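Local coordinates for protein condensin complex subunit 3 (PDB 5OQR) that serves as a HEAT-repeat regulatory subunit of condensin, the complex required to convert interphase chromatin into condensed mitotic-like chromosomes, at residues S400-S403 / L404-L408; F361-E364 / Q365-I369; V137-E140 / A141-L145; S188-P191 / F192-E195; I609-F613 / E614-V618. One frame throughout, in Å; residues are numbered along the deposited sequence.

Contact 1. Residues S400-S403 / L404-L408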
loop_
_atom_site.group_PDB
_atom_site.type_symbol
_atom_site.label_atom_id
_atom_site.label_comp_id
_atom_site.label_asym_id
_atom_site.label_seq_id
_atom_site.Cartn_x
_atom_site.Cartn_y
_atom_site.Cartn_z
ATOM N N SER A 400 -12.922 6.647 -25.522
ATOM C CA SER A 400 -12.306 5.501 -24.864
ATOM C C SER A 400 -11.807 4.480 -25.878
ATOM O O SER A 400 -10.692 3.961 -25.749
ATOM C CB SER A 400 -13.305 4.857 -23.904
ATOM O OG SER A 400 -14.551 4.631 -24.543
ATOM N N LEU A 401 -12.617 4.178 -26.896
ATOM C CA LEU A 401 -12.253 3.159 -27.870
ATOM C C LEU A 401 -11.370 3.694 -28.987
ATOM O O LEU A 401 -10.677 2.906 -29.637
ATOM C CB LEU A 401 -13.515 2.536 -28.470
ATOM C CG LEU A 401 -14.396 1.748 -27.496
ATOM C CD1 LEU A 401 -15.699 1.358 -28.158
ATOM C CD2 LEU A 401 -13.676 0.512 -26.993
ATOM N N ILE A 402 -11.367 5.008 -29.221
ATOM C CA ILE A 402 -10.545 5.577 -30.286
ATOM C C ILE A 402 -9.091 5.155 -30.128
ATOM O O ILE A 402 -8.428 4.777 -31.101
ATOM C CB ILE A 402 -10.689 7.112 -30.305
ATOM C CG1 ILE A 402 -12.051 7.503 -30.885
ATOM C CG2 ILE A 402 -9.551 7.760 -31.107
ATOM C CD1 ILE A 402 -12.350 8.987 -30.835
ATOM N N SER A 403 -8.568 5.217 -28.902
ATOM C CA SER A 403 -7.152 4.940 -28.686
ATOM C C SER A 403 -6.817 3.496 -29.033
ATOM O O SER A 403 -5.845 3.227 -29.747
ATOM C CB SER A 403 -6.780 5.247 -27.238
ATOM O OG SER A 403 -7.186 6.557 -26.883
ATOM N N LEU A 404 -7.607 2.549 -28.528
ATOM C CA LEU A 404 -7.346 1.143 -28.815
ATOM C C LEU A 404 -7.504 0.829 -30.297
ATOM O O LEU A 404 -6.779 -0.019 -30.829
ATOM C CB LEU A 404 -8.274 0.262 -27.981
ATOM C CG LEU A 404 -8.028 0.276 -26.470
ATOM C CD1 LEU A 404 -9.075 -0.560 -25.761
ATOM C CD2 LEU A 404 -6.635 -0.228 -26.131
ATOM N N HIS A 405 -8.439 1.493 -30.977
ATOM C CA HIS A 405 -8.584 1.295 -32.415
ATOM C C HIS A 405 -7.335 1.746 -33.156
ATOM O O HIS A 405 -6.802 1.022 -34.001
ATOM C CB HIS A 405 -9.807 2.050 -32.931
ATOM C CG HIS A 405 -11.086 1.285 -32.809
ATOM N ND1 HIS A 405 -11.934 1.416 -31.732
ATOM C CD2 HIS A 405 -11.658 0.374 -33.629
ATOM C CE1 HIS A 405 -12.975 0.621 -31.894
ATOM N NE2 HIS A 405 -12.830 -0.023 -33.037
ATOM N N ILE A 406 -6.859 2.954 -32.853
ATOM C CA ILE A 406 -5.688 3.488 -33.535
ATOM C C ILE A 406 -4.428 2.747 -33.109
ATOM O O ILE A 406 -3.490 2.599 -33.900
ATOM C CB ILE A 406 -5.585 5.000 -33.275
ATOM C CG1 ILE A 406 -6.775 5.710 -33.929
ATOM C CG2 ILE A 406 -4.257 5.554 -33.796
ATOM C CD1 ILE A 406 -6.869 7.193 -33.650
ATOM N N GLU A 407 -4.378 2.271 -31.865
ATOM C CA GLU A 407 -3.239 1.473 -31.425
ATOM C C GLU A 407 -3.194 0.137 -32.156
ATOM O O GLU A 407 -2.124 -0.309 -32.584
ATOM C CB GLU A 407 -3.311 1.262 -29.914
ATOM C CG GLU A 407 -2.195 0.411 -29.341
ATOM C CD GLU A 407 -2.302 0.254 -27.835
ATOM O OE1 GLU A 407 -3.155 0.933 -27.223
ATOM O OE2 GLU A 407 -1.537 -0.551 -27.265
ATOM N N LEU A 408 -4.348 -0.513 -32.308
ATOM C CA LEU A 408 -4.409 -1.764 -33.054
ATOM C C LEU A 408 -4.138 -1.542 -34.536
ATOM O O LEU A 408 -3.546 -2.402 -35.195
ATOM C CB LEU A 408 -5.776 -2.414 -32.844
ATOM C CG LEU A 408 -6.075 -3.735 -33.550
ATOM C CD1 LEU A 408 -5.093 -4.813 -33.151
ATOM C CD2 LEU A 408 -7.496 -4.160 -33.230
#

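Contact 2. Residues F361-E364 / Q365-I369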
loop_
_atom_site.group_PDB
_atom_site.type_symbol
_atom_site.label_atom_id
_atom_site.label_comp_id
_atom_site.label_asym_id
_atom_site.label_seq_id
_atom_site.Cartn_x
_atom_site.Cartn_y
_atom_site.Cartn_z
ATOM N N PHE A 361 -17.611 -1.718 -23.513
ATOM C CA PHE A 361 -16.739 -2.569 -22.715
ATOM C C PHE A 361 -16.399 -3.856 -23.454
ATOM O O PHE A 361 -15.249 -4.308 -23.423
ATOM C CB PHE A 361 -17.407 -2.873 -21.375
ATOM C CG PHE A 361 -16.522 -3.599 -20.406
ATOM C CD1 PHE A 361 -15.492 -2.938 -19.759
ATOM C CD2 PHE A 361 -16.724 -4.940 -20.133
ATOM C CE1 PHE A 361 -14.677 -3.601 -18.868
ATOM C CE2 PHE A 361 -15.913 -5.607 -19.239
ATOM C CZ PHE A 361 -14.888 -4.938 -18.606
ATOM N N ILE A 362 -17.384 -4.457 -24.126
ATOM C CA ILE A 362 -17.141 -5.693 -24.868
ATOM C C ILE A 362 -16.146 -5.448 -25.995
ATOM O O ILE A 362 -15.183 -6.202 -26.171
ATOM C CB ILE A 362 -18.469 -6.261 -25.402
ATOM C CG1 ILE A 362 -19.375 -6.663 -24.238
ATOM C CG2 ILE A 362 -18.224 -7.460 -26.313
ATOM C CD1 ILE A 362 -20.810 -6.918 -24.635
ATOM N N ILE A 363 -16.374 -4.397 -26.784
ATOM C CA ILE A 363 -15.453 -4.069 -27.871
ATOM C C ILE A 363 -14.057 -3.821 -27.320
ATOM O O ILE A 363 -13.056 -4.241 -27.911
ATOM C CB ILE A 363 -15.982 -2.857 -28.663
ATOM C CG1 ILE A 363 -17.267 -3.236 -29.402
ATOM C CG2 ILE A 363 -14.932 -2.347 -29.652
ATOM C CD1 ILE A 363 -18.040 -2.054 -29.944
ATOM N N GLU A 364 -13.970 -3.134 -26.181
ATOM C CA GLU A 364 -12.683 -2.909 -25.532
ATOM C C GLU A 364 -11.948 -4.225 -25.299
ATOM O O GLU A 364 -10.762 -4.353 -25.617
ATOM C CB GLU A 364 -12.905 -2.170 -24.215
ATOM C CG GLU A 364 -11.642 -1.735 -23.512
ATOM C CD GLU A 364 -11.936 -0.907 -22.277
ATOM O OE1 GLU A 364 -11.209 -1.048 -21.270
ATOM O OE2 GLU A 364 -12.906 -0.121 -22.310
ATOM N N GLN A 365 -12.646 -5.220 -24.756
ATOM C CA GLN A 365 -12.013 -6.508 -24.493
ATOM C C GLN A 365 -11.555 -7.177 -25.782
ATOM O O GLN A 365 -10.478 -7.782 -25.825
ATOM C CB GLN A 365 -12.977 -7.417 -23.728
ATOM C CG GLN A 365 -13.447 -6.849 -22.397
ATOM C CD GLN A 365 -12.312 -6.259 -21.582
ATOM O OE1 GLN A 365 -11.242 -6.851 -21.471
ATOM N NE2 GLN A 365 -12.536 -5.077 -21.023
ATOM N N LEU A 366 -12.355 -7.080 -26.846
ATOM C CA LEU A 366 -11.988 -7.724 -28.102
ATOM C C LEU A 366 -10.766 -7.064 -28.724
ATOM O O LEU A 366 -9.920 -7.743 -29.317
ATOM C CB LEU A 366 -13.170 -7.689 -29.072
ATOM C CG LEU A 366 -14.425 -8.456 -28.649
ATOM C CD1 LEU A 366 -15.499 -8.328 -29.714
ATOM C CD2 LEU A 366 -14.115 -9.920 -28.383
ATOM N N LEU A 367 -10.653 -5.743 -28.603
ATOM C CA LEU A 367 -9.465 -5.060 -29.101
ATOM C C LEU A 367 -8.222 -5.489 -28.330
ATOM O O LEU A 367 -7.140 -5.623 -28.911
ATOM C CB LEU A 367 -9.660 -3.548 -29.012
ATOM C CG LEU A 367 -10.694 -2.962 -29.971
ATOM C CD1 LEU A 367 -11.047 -1.538 -29.582
ATOM C CD2 LEU A 367 -10.174 -3.009 -31.397
ATOM N N TYR A 368 -8.354 -5.703 -27.018
ATOM C CA TYR A 368 -7.222 -6.183 -26.234
ATOM C C TYR A 368 -6.774 -7.557 -26.705
ATOM O O TYR A 368 -5.571 -7.819 -26.823
ATOM C CB TYR A 368 -7.585 -6.226 -24.747
ATOM C CG TYR A 368 -7.445 -4.902 -24.034
ATOM C CD1 TYR A 368 -6.267 -4.174 -24.107
ATOM C CD2 TYR A 368 -8.490 -4.378 -23.289
ATOM C CE1 TYR A 368 -6.132 -2.965 -23.459
ATOM C CE2 TYR A 368 -8.368 -3.170 -22.640
ATOM C CZ TYR A 368 -7.186 -2.467 -22.727
ATOM O OH TYR A 368 -7.057 -1.260 -22.082
ATOM N N ILE A 369 -7.724 -8.452 -26.972
ATOM C CA ILE A 369 -7.376 -9.752 -27.532
ATOM C C ILE A 369 -6.667 -9.577 -28.866
ATOM O O ILE A 369 -5.703 -10.286 -29.171
ATOM C CB ILE A 369 -8.632 -10.630 -27.671
ATOM C CG1 ILE A 369 -9.261 -10.874 -26.297
ATOM C CG2 ILE A 369 -8.287 -11.960 -28.328
ATOM C CD1 ILE A 369 -10.655 -11.445 -26.351
HETATM O O HOH W 1 -10.594 -3.296 -19.719
#

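Contact 3. Residues V137-E140 / A141-L145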
loop_
_atom_site.group_PDB
_atom_site.type_symbol
_atom_site.label_atom_id
_atom_site.label_comp_id
_atom_site.label_asym_id
_atom_site.label_seq_id
_atom_site.Cartn_x
_atom_site.Cartn_y
_atom_site.Cartn_z
ATOM N N VAL A 137 -2.089 -8.085 29.472
ATOM C CA VAL A 137 -3.352 -8.014 30.199
ATOM C C VAL A 137 -4.485 -7.645 29.251
ATOM O O VAL A 137 -5.563 -8.250 29.277
ATOM C CB VAL A 137 -3.242 -7.015 31.364
ATOM C CG1 VAL A 137 -4.564 -6.921 32.124
ATOM C CG2 VAL A 137 -2.115 -7.414 32.306
ATOM N N ARG A 138 -4.261 -6.638 28.407
ATOM C CA ARG A 138 -5.274 -6.237 27.438
ATOM C C ARG A 138 -5.665 -7.404 26.542
ATOM O O ARG A 138 -6.854 -7.649 26.301
ATOM C CB ARG A 138 -4.756 -5.071 26.600
ATOM C CG ARG A 138 -4.700 -3.749 27.342
ATOM C CD ARG A 138 -4.064 -2.677 26.479
ATOM N NE ARG A 138 -2.606 -2.696 26.588
ATOM C CZ ARG A 138 -1.772 -2.232 25.662
ATOM N NH1 ARG A 138 -2.239 -1.719 24.531
ATOM N NH2 ARG A 138 -0.463 -2.292 25.862
ATOM N N LEU A 139 -4.672 -8.135 26.034
ATOM C CA LEU A 139 -4.941 -9.272 25.163
ATOM C C LEU A 139 -5.967 -10.207 25.791
ATOM O O LEU A 139 -7.025 -10.472 25.213
ATOM C CB LEU A 139 -3.634 -10.016 24.869
ATOM C CG LEU A 139 -3.582 -10.887 23.610
ATOM C CD1 LEU A 139 -2.174 -11.422 23.417
ATOM C CD2 LEU A 139 -4.582 -12.035 23.655
ATOM N N GLU A 140 -5.668 -10.716 26.986
ATOM C CA GLU A 140 -6.575 -11.648 27.643
ATOM C C GLU A 140 -7.851 -10.972 28.126
ATOM O O GLU A 140 -8.860 -11.654 28.325
ATOM C CB GLU A 140 -5.866 -12.320 28.819
ATOM C CG GLU A 140 -4.634 -13.110 28.427
ATOM C CD GLU A 140 -4.961 -14.306 27.558
ATOM O OE1 GLU A 140 -6.155 -14.654 27.449
ATOM O OE2 GLU A 140 -4.023 -14.898 26.983
ATOM N N ALA A 141 -7.831 -9.652 28.316
ATOM C CA ALA A 141 -9.009 -8.964 28.832
ATOM C C ALA A 141 -10.109 -8.890 27.784
ATOM O O ALA A 141 -11.281 -9.139 28.087
ATOM C CB ALA A 141 -8.629 -7.565 29.313
ATOM N N VAL A 142 -9.757 -8.548 26.542
ATOM C CA VAL A 142 -10.767 -8.459 25.492
ATOM C C VAL A 142 -11.378 -9.830 25.236
ATOM O O VAL A 142 -12.579 -9.953 24.972
ATOM C CB VAL A 142 -10.166 -7.853 24.208
ATOM C CG1 VAL A 142 -9.522 -6.502 24.507
ATOM C CG2 VAL A 142 -9.154 -8.796 23.572
ATOM N N VAL A 143 -10.562 -10.884 25.319
ATOM C CA VAL A 143 -11.086 -12.239 25.168
ATOM C C VAL A 143 -12.100 -12.526 26.266
ATOM O O VAL A 143 -13.191 -13.050 26.009
ATOM C CB VAL A 143 -9.938 -13.266 25.179
ATOM C CG1 VAL A 143 -10.476 -14.670 24.934
ATOM C CG2 VAL A 143 -8.891 -12.915 24.132
ATOM N N ALA A 144 -11.758 -12.180 27.508
ATOM C CA ALA A 144 -12.699 -12.343 28.609
ATOM C C ALA A 144 -13.924 -11.463 28.407
ATOM O O ALA A 144 -15.066 -11.929 28.500
ATOM C CB ALA A 144 -12.014 -12.011 29.936
ATOM N N LEU A 145 -13.701 -10.180 28.122
ATOM C CA LEU A 145 -14.813 -9.249 27.984
ATOM C C LEU A 145 -15.700 -9.622 26.802
ATOM O O LEU A 145 -16.928 -9.504 26.876
ATOM C CB LEU A 145 -14.271 -7.828 27.835
ATOM C CG LEU A 145 -15.205 -6.705 28.283
ATOM C CD1 LEU A 145 -14.406 -5.460 28.604
ATOM C CD2 LEU A 145 -16.234 -6.400 27.227
#

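Contact 4. Residues S188-P191 / F192-E195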
loop_
_atom_site.group_PDB
_atom_site.type_symbol
_atom_site.label_atom_id
_atom_site.label_comp_id
_atom_site.label_asym_id
_atom_site.label_seq_id
_atom_site.Cartn_x
_atom_site.Cartn_y
_atom_site.Cartn_z
ATOM N N SER A 188 -22.282 -2.285 11.641
ATOM C CA SER A 188 -21.693 -1.288 12.529
ATOM C C SER A 188 -20.216 -1.576 12.762
ATOM O O SER A 188 -19.379 -0.668 12.713
ATOM C CB SER A 188 -22.452 -1.261 13.855
ATOM O OG SER A 188 -22.459 -2.545 14.458
ATOM N N THR A 189 -19.880 -2.838 13.017
ATOM C CA THR A 189 -18.500 -3.245 13.242
ATOM C C THR A 189 -17.752 -3.552 11.953
ATOM O O THR A 189 -16.517 -3.610 11.966
ATOM C CB THR A 189 -18.462 -4.485 14.143
ATOM O OG1 THR A 189 -19.104 -5.582 13.481
ATOM C CG2 THR A 189 -19.173 -4.215 15.460
ATOM N N LEU A 190 -18.470 -3.742 10.847
ATOM C CA LEU A 190 -17.830 -4.159 9.600
ATOM C C LEU A 190 -16.794 -3.155 9.111
ATOM O O LEU A 190 -15.659 -3.568 8.819
ATOM C CB LEU A 190 -18.919 -4.419 8.552
ATOM C CG LEU A 190 -18.612 -5.172 7.252
ATOM C CD1 LEU A 190 -17.201 -5.700 7.188
ATOM C CD2 LEU A 190 -19.604 -6.314 7.084
ATOM N N PRO A 191 -17.087 -1.858 9.008
ATOM C CA PRO A 191 -16.091 -0.933 8.440
ATOM C C PRO A 191 -14.742 -0.982 9.132
ATOM O O PRO A 191 -13.718 -0.694 8.499
ATOM C CB PRO A 191 -16.757 0.439 8.610
ATOM C CG PRO A 191 -18.209 0.153 8.694
ATOM C CD PRO A 191 -18.325 -1.161 9.393
ATOM N N PHE A 192 -14.704 -1.343 10.415
ATOM C CA PHE A 192 -13.454 -1.294 11.162
ATOM C C PHE A 192 -12.620 -2.553 10.971
ATOM O O PHE A 192 -11.387 -2.472 10.966
ATOM C CB PHE A 192 -13.746 -1.068 12.645
ATOM C CG PHE A 192 -14.555 0.167 12.915
ATOM C CD1 PHE A 192 -13.933 1.373 13.189
ATOM C CD2 PHE A 192 -15.939 0.124 12.881
ATOM C CE1 PHE A 192 -14.676 2.511 13.432
ATOM C CE2 PHE A 192 -16.688 1.258 13.122
ATOM C CZ PHE A 192 -16.056 2.453 13.398
ATOM N N ILE A 193 -13.257 -3.715 10.810
ATOM C CA ILE A 193 -12.489 -4.930 10.566
ATOM C C ILE A 193 -11.877 -4.890 9.173
ATOM O O ILE A 193 -10.768 -5.394 8.958
ATOM C CB ILE A 193 -13.359 -6.187 10.770
ATOM C CG1 ILE A 193 -14.369 -6.360 9.629
ATOM C CG2 ILE A 193 -14.075 -6.122 12.119
ATOM C CD1 ILE A 193 -15.181 -7.633 9.710
ATOM N N LEU A 194 -12.574 -4.282 8.211
ATOM C CA LEU A 194 -12.026 -4.154 6.866
ATOM C C LEU A 194 -10.818 -3.229 6.850
ATOM O O LEU A 194 -9.865 -3.460 6.097
ATOM C CB LEU A 194 -13.107 -3.652 5.911
ATOM C CG LEU A 194 -13.939 -4.711 5.180
ATOM C CD1 LEU A 194 -14.159 -5.969 6.016
ATOM C CD2 LEU A 194 -15.272 -4.111 4.750
ATOM N N GLU A 195 -10.835 -2.180 7.671
ATOM C CA GLU A 195 -9.657 -1.331 7.790
ATOM C C GLU A 195 -8.433 -2.142 8.190
ATOM O O GLU A 195 -7.313 -1.820 7.777
ATOM C CB GLU A 195 -9.912 -0.217 8.804
ATOM C CG GLU A 195 -8.781 0.793 8.906
ATOM C CD GLU A 195 -9.047 1.864 9.943
ATOM O OE1 GLU A 195 -9.509 1.518 11.052
ATOM O OE2 GLU A 195 -8.799 3.053 9.649
#

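Contact 5. Residues I609-F613 / E614-V618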
loop_
_atom_site.group_PDB
_atom_site.type_symbol
_atom_site.label_atom_id
_atom_site.label_comp_id
_atom_site.label_asym_id
_atom_site.label_seq_id
_atom_site.Cartn_x
_atom_site.Cartn_y
_atom_site.Cartn_z
ATOM N N ILE A 609 12.181 17.524 -0.227
ATOM C CA ILE A 609 12.100 16.942 1.108
ATOM C C ILE A 609 11.225 17.800 2.009
ATOM O O ILE A 609 10.432 17.282 2.803
ATOM C CB ILE A 609 13.516 16.754 1.687
ATOM C CG1 ILE A 609 14.255 15.678 0.887
ATOM C CG2 ILE A 609 13.460 16.384 3.174
ATOM C CD1 ILE A 609 15.691 15.464 1.296
ATOM N N ILE A 610 11.348 19.122 1.900
ATOM C CA ILE A 610 10.549 20.011 2.740
ATOM C C ILE A 610 9.067 19.811 2.456
ATOM O O ILE A 610 8.271 19.544 3.363
ATOM C CB ILE A 610 10.973 21.476 2.533
ATOM C CG1 ILE A 610 12.388 21.690 3.072
ATOM C CG2 ILE A 610 9.987 22.427 3.218
ATOM C CD1 ILE A 610 12.927 23.093 2.894
ATOM N N GLN A 611 8.674 19.943 1.187
ATOM C CA GLN A 611 7.271 19.779 0.825
ATOM C C GLN A 611 6.762 18.397 1.212
ATOM O O GLN A 611 5.643 18.256 1.716
ATOM C CB GLN A 611 7.093 20.010 -0.673
ATOM C CG GLN A 611 5.700 20.446 -1.067
ATOM C CD GLN A 611 5.445 21.901 -0.756
ATOM O OE1 GLN A 611 6.232 22.771 -1.124
ATOM N NE2 GLN A 611 4.346 22.176 -0.067
ATOM N N TYR A 612 7.573 17.364 0.983
ATOM C CA TYR A 612 7.158 16.001 1.294
ATOM C C TYR A 612 6.787 15.851 2.764
ATOM O O TYR A 612 5.848 15.120 3.103
ATOM C CB TYR A 612 8.275 15.029 0.916
ATOM C CG TYR A 612 8.029 13.600 1.334
ATOM C CD1 TYR A 612 7.013 12.853 0.758
ATOM C CD2 TYR A 612 8.824 12.991 2.292
ATOM C CE1 TYR A 612 6.787 11.543 1.133
ATOM C CE2 TYR A 612 8.609 11.683 2.673
ATOM C CZ TYR A 612 7.590 10.963 2.089
ATOM O OH TYR A 612 7.372 9.659 2.465
ATOM N N PHE A 613 7.507 16.529 3.652
ATOM C CA PHE A 613 7.246 16.457 5.083
ATOM C C PHE A 613 6.454 17.649 5.604
ATOM O O PHE A 613 6.154 17.697 6.800
ATOM C CB PHE A 613 8.564 16.353 5.858
ATOM C CG PHE A 613 9.252 15.023 5.722
ATOM C CD1 PHE A 613 8.655 13.867 6.191
ATOM C CD2 PHE A 613 10.504 14.933 5.142
ATOM C CE1 PHE A 613 9.287 12.647 6.072
ATOM C CE2 PHE A 613 11.142 13.716 5.023
ATOM C CZ PHE A 613 10.532 12.571 5.490
ATOM N N GLU A 614 6.108 18.602 4.747
ATOM C CA GLU A 614 5.472 19.820 5.221
ATOM C C GLU A 614 4.040 19.531 5.674
ATOM O O GLU A 614 3.336 18.741 5.041
ATOM C CB GLU A 614 5.465 20.882 4.124
ATOM C CG GLU A 614 4.895 22.214 4.572
ATOM C CD GLU A 614 5.276 23.351 3.654
ATOM O OE1 GLU A 614 5.192 24.516 4.097
ATOM O OE2 GLU A 614 5.669 23.082 2.499
ATOM N N PRO A 615 3.580 20.154 6.765
ATOM C CA PRO A 615 2.202 19.894 7.214
ATOM C C PRO A 615 1.137 20.373 6.243
ATOM O O PRO A 615 0.092 19.722 6.129
ATOM C CB PRO A 615 2.122 20.643 8.553
ATOM C CG PRO A 615 3.237 21.629 8.514
ATOM C CD PRO A 615 4.323 20.962 7.748
ATOM N N ASN A 616 1.353 21.488 5.543
ATOM C CA ASN A 616 0.319 22.001 4.650
ATOM C C ASN A 616 0.023 21.045 3.502
ATOM O O ASN A 616 -1.005 21.196 2.833
ATOM C CB ASN A 616 0.720 23.373 4.098
ATOM C CG ASN A 616 1.874 23.303 3.111
ATOM O OD1 ASN A 616 2.346 22.225 2.752
ATOM N ND2 ASN A 616 2.328 24.465 2.660
ATOM N N THR A 617 0.897 20.070 3.261
ATOM C CA THR A 617 0.740 19.110 2.179
ATOM C C THR A 617 0.382 17.717 2.682
ATOM O O THR A 617 0.277 16.789 1.875
ATOM C CB THR A 617 2.033 19.053 1.351
ATOM O OG1 THR A 617 2.461 20.386 1.046
ATOM C CG2 THR A 617 1.832 18.305 0.037
ATOM N N VAL A 618 0.176 17.546 3.989
ATOM C CA VAL A 618 -0.031 16.208 4.536
ATOM C C VAL A 618 -1.283 15.572 3.945
ATOM O O VAL A 618 -1.318 14.364 3.686
ATOM C CB VAL A 618 -0.097 16.266 6.074
ATOM C CG1 VAL A 618 -1.346 17.009 6.543
ATOM C CG2 VAL A 618 -0.051 14.866 6.657
#

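Contact 1. Residues S400-S403 / L404-L408
Backbone bonds from His405 N to Leu401 O, Ile406 N to Ile402 O and Glu407 N to Ser403 O, each spanning four residues, identify this stretch as regular alpha-helix, part of helix 399-412 in the sixth HEAT repeat. Leu401 O is gripped twice by the same residue. His405 N lies 3.0 Å from Leu401 O, nearly in line with the carbonyl. His405 ND1, 2.9 Å from Leu401 O, comes from above the carbonyl plane, 60° out of it. On the histidine side the bond is in the plane of the ring, so the imidazole presents an N-H edge to the oxygen. With chi1 at -86° the ring lies beside its own backbone N and folds back along the helix, which also brings His405 ND1 within 3.8 Å of Leu401 CB. The far nitrogen, NE2, is hydrogen-bonded to Tyr347 OH, so both ring nitrogens are engaged and the rotation of this buried ring is fixed. Beyond the two segments, Glu407 OE1 pairs with a basic side chain of another protein's chain. On another flank, Ile402 and Ile406 lie side by side, and both touch Cys468 of helix 457-471. The two isoleucines meet through the branch methyl of one and the chain end of the other, with Ile402 CG2 3.7 Å from Ile406 CD1.

Contact 2. Residues F361-E364 / Q365-I369
Gln365 and Glu364 bury the most surface in this turn of helix 356-372, a helix of the all-helical solenoid, and Phe361 supplies the flat group against which the glutamine packs. The Gln365 chain bends at chi2 (-45°), turning its amide back along the preceding turn. There Gln365 NE2 sits over one face of the Phe361 ring, displaced toward the rim and 3.4 Å from Phe361 CZ. Amide and ring planes are inclined by 45°, so this is an oblique approach and not a parallel stack. Glu364 leaves the helix on an extended chain and runs side by side with Tyr368, Glu364 CG lying 3.7 Å from Tyr368 CE2. A water joins the two polar ends: it donates to Glu364 OE1 at 2.8 Å and accepts from Gln365 NE2 at 2.9 Å. The other amide atom, Gln365 OE1, takes a hydrogen bond from Arg315, which also makes a cation-pi contact with Tyr368. The backbone here is regular alpha-helix, and Gln365 N bonds to Phe361 O at 3.1 Å. On the apolar flank Ile363 CG2 is 4.0 Å from Leu367 CD1; Ile363 packs on helix 336-348 and Leu367 on helix 399-412. With its oxygen bonded to Arg315 and its nitrogen to a water, and the Phe361 face packed against that nitrogen, the buried amide of Gln365 has a defined orientation.

Contact 3. Residues V137-E140 / A141-L145
Val137 opens the sequence through its carbonyl: Val137 O accepts from Ala141 N at 2.8 Å, though the N-H...O angle of 133° is bent, and the Ala141 methyl rests beside the same oxygen. Arg138 O is the acceptor for Val142 N at 3.0 Å, a much straighter bond (166°), with a weak additional bond from Ala141 N. Outside the turn, Arg138 NH1 forms a salt bridge with Asp170, and its NE bonds to Glu134 O. At Leu139 two methyl groups gather round the carbonyl, Val142 CG2 at 3.2 Å and Val143 CG2 at 3.3 Å from Leu139 O. Val143 places that branch there because CG2 is anti to its own carbonyl carbon while CG1 is anti to the backbone N. The Leu139 side chain makes a looser apolar contact, Leu139 CD2 lying 4.4 Å from Val143 CG2. Glu140 ends the walk: Glu140 O takes a bond from Ala144 N at 3.1 Å. Beyond the turn, Val142 and Val143 touch Ser178 of helix 173-182, while Ala144 meets helices 94-108 and 116-129. Helix 135-145, packed among these three helices, belongs to the third HEAT repeat, in the stacked-helix arrangement of a HEAT solenoid.

Contact 4. Residues S188-P191 / F192-E195
The ring of Phe192 is met at its edge, near its plane, by the carbonyl oxygens of Ser188 and Thr189; the closer approach is Phe192 CE2 to Ser188 O, 3.3 Å. The contact covers the short helix 190-195 and the residues before it, at the end of the fourth HEAT repeat. With chi1 at -56°, the ring swings back beside its own backbone N, so that its edge meets the carbonyls of the residues leading into the helix. Phe192 also touches Leu164 and Gln168 of helix 158-169. Thr189 O accepts from Phe192 N at 3.3 Å, and more weakly from Ile193 N. The side chain of Thr189 turns to Glu184 O and Ser186 N. On the apolar side, Leu190 CD1 faces both Ile193 CD1, 3.8 Å away, and the methyls of Leu194. Outside the segments, Glu195 OE2 pairs with a basic side chain of another protein's chain. The straightest backbone link is Leu194 N to Leu190 O, 3.2 Å long with an N-H...O angle of 167°.

Contact 5. Residues I609-F613 / E614-V618
Among the polar contacts, the side-chain bond from Gln611 NE2 to Thr617 OG1 spans six residues, with a length of 2.8 Å and an N-H...O angle of 165°. The hydroxyl lies in the amide plane of Gln611, and the bond is close to straight; the glutamine reaches it by bending at chi2 (77°). Thr617 OG1 in turn donates to Asn616 OD1 and is bonded to Gln583 NE2, which makes it the hub of a small polar cluster. Glu614 OE2 stands 3.0 Å from Gln611 NE2, but the angle is too poor for a hydrogen bond. In the backbone, Glu614 is the first residue to leave helical geometry, and Glu614 N bonds to Gln611 O at 3.1 Å. The chain then makes a short 3-10 turn, in which Thr617 N reaches Glu614 O at 3.3 Å. Van der Waals packing lies within the helix, where Tyr612 CD2 sits over the centre of one face of the Phe613 ring. The whole forms the C-terminal exit of helix 601-613, within the all-helical C-terminal family region of nuclear condensing complex subunits: Phe613 packs on helix 669-682, Pro615 on helix 639-661, and Thr617 on Leu623 of helix 621-635, the next helix in the chain.

In the fold
Along the chain the order is contact 3, contact 4, contact 2, contact 1 and contact 5, each closing before the next opens. Contacts 1 and 2 alone touch: their centres are about 10 Å apart, and helices 356-372 and 399-412 pack through Leu408 CD2 and Leu367 CD2, 3.4 Å apart. Contacts 3 and 4, earlier in the chain, have centres about 20 Å apart, in the third and fourth HEAT repeats. The centres of contacts 3 and 1 are about 59 Å apart, across the centre of the chain, whereas those of contacts 4 and 5 are about 30 Å apart. These separations are consistent with a curved, strand-free helical solenoid, and contacts 1 and 4 each offer a glutamate to another protein's chain.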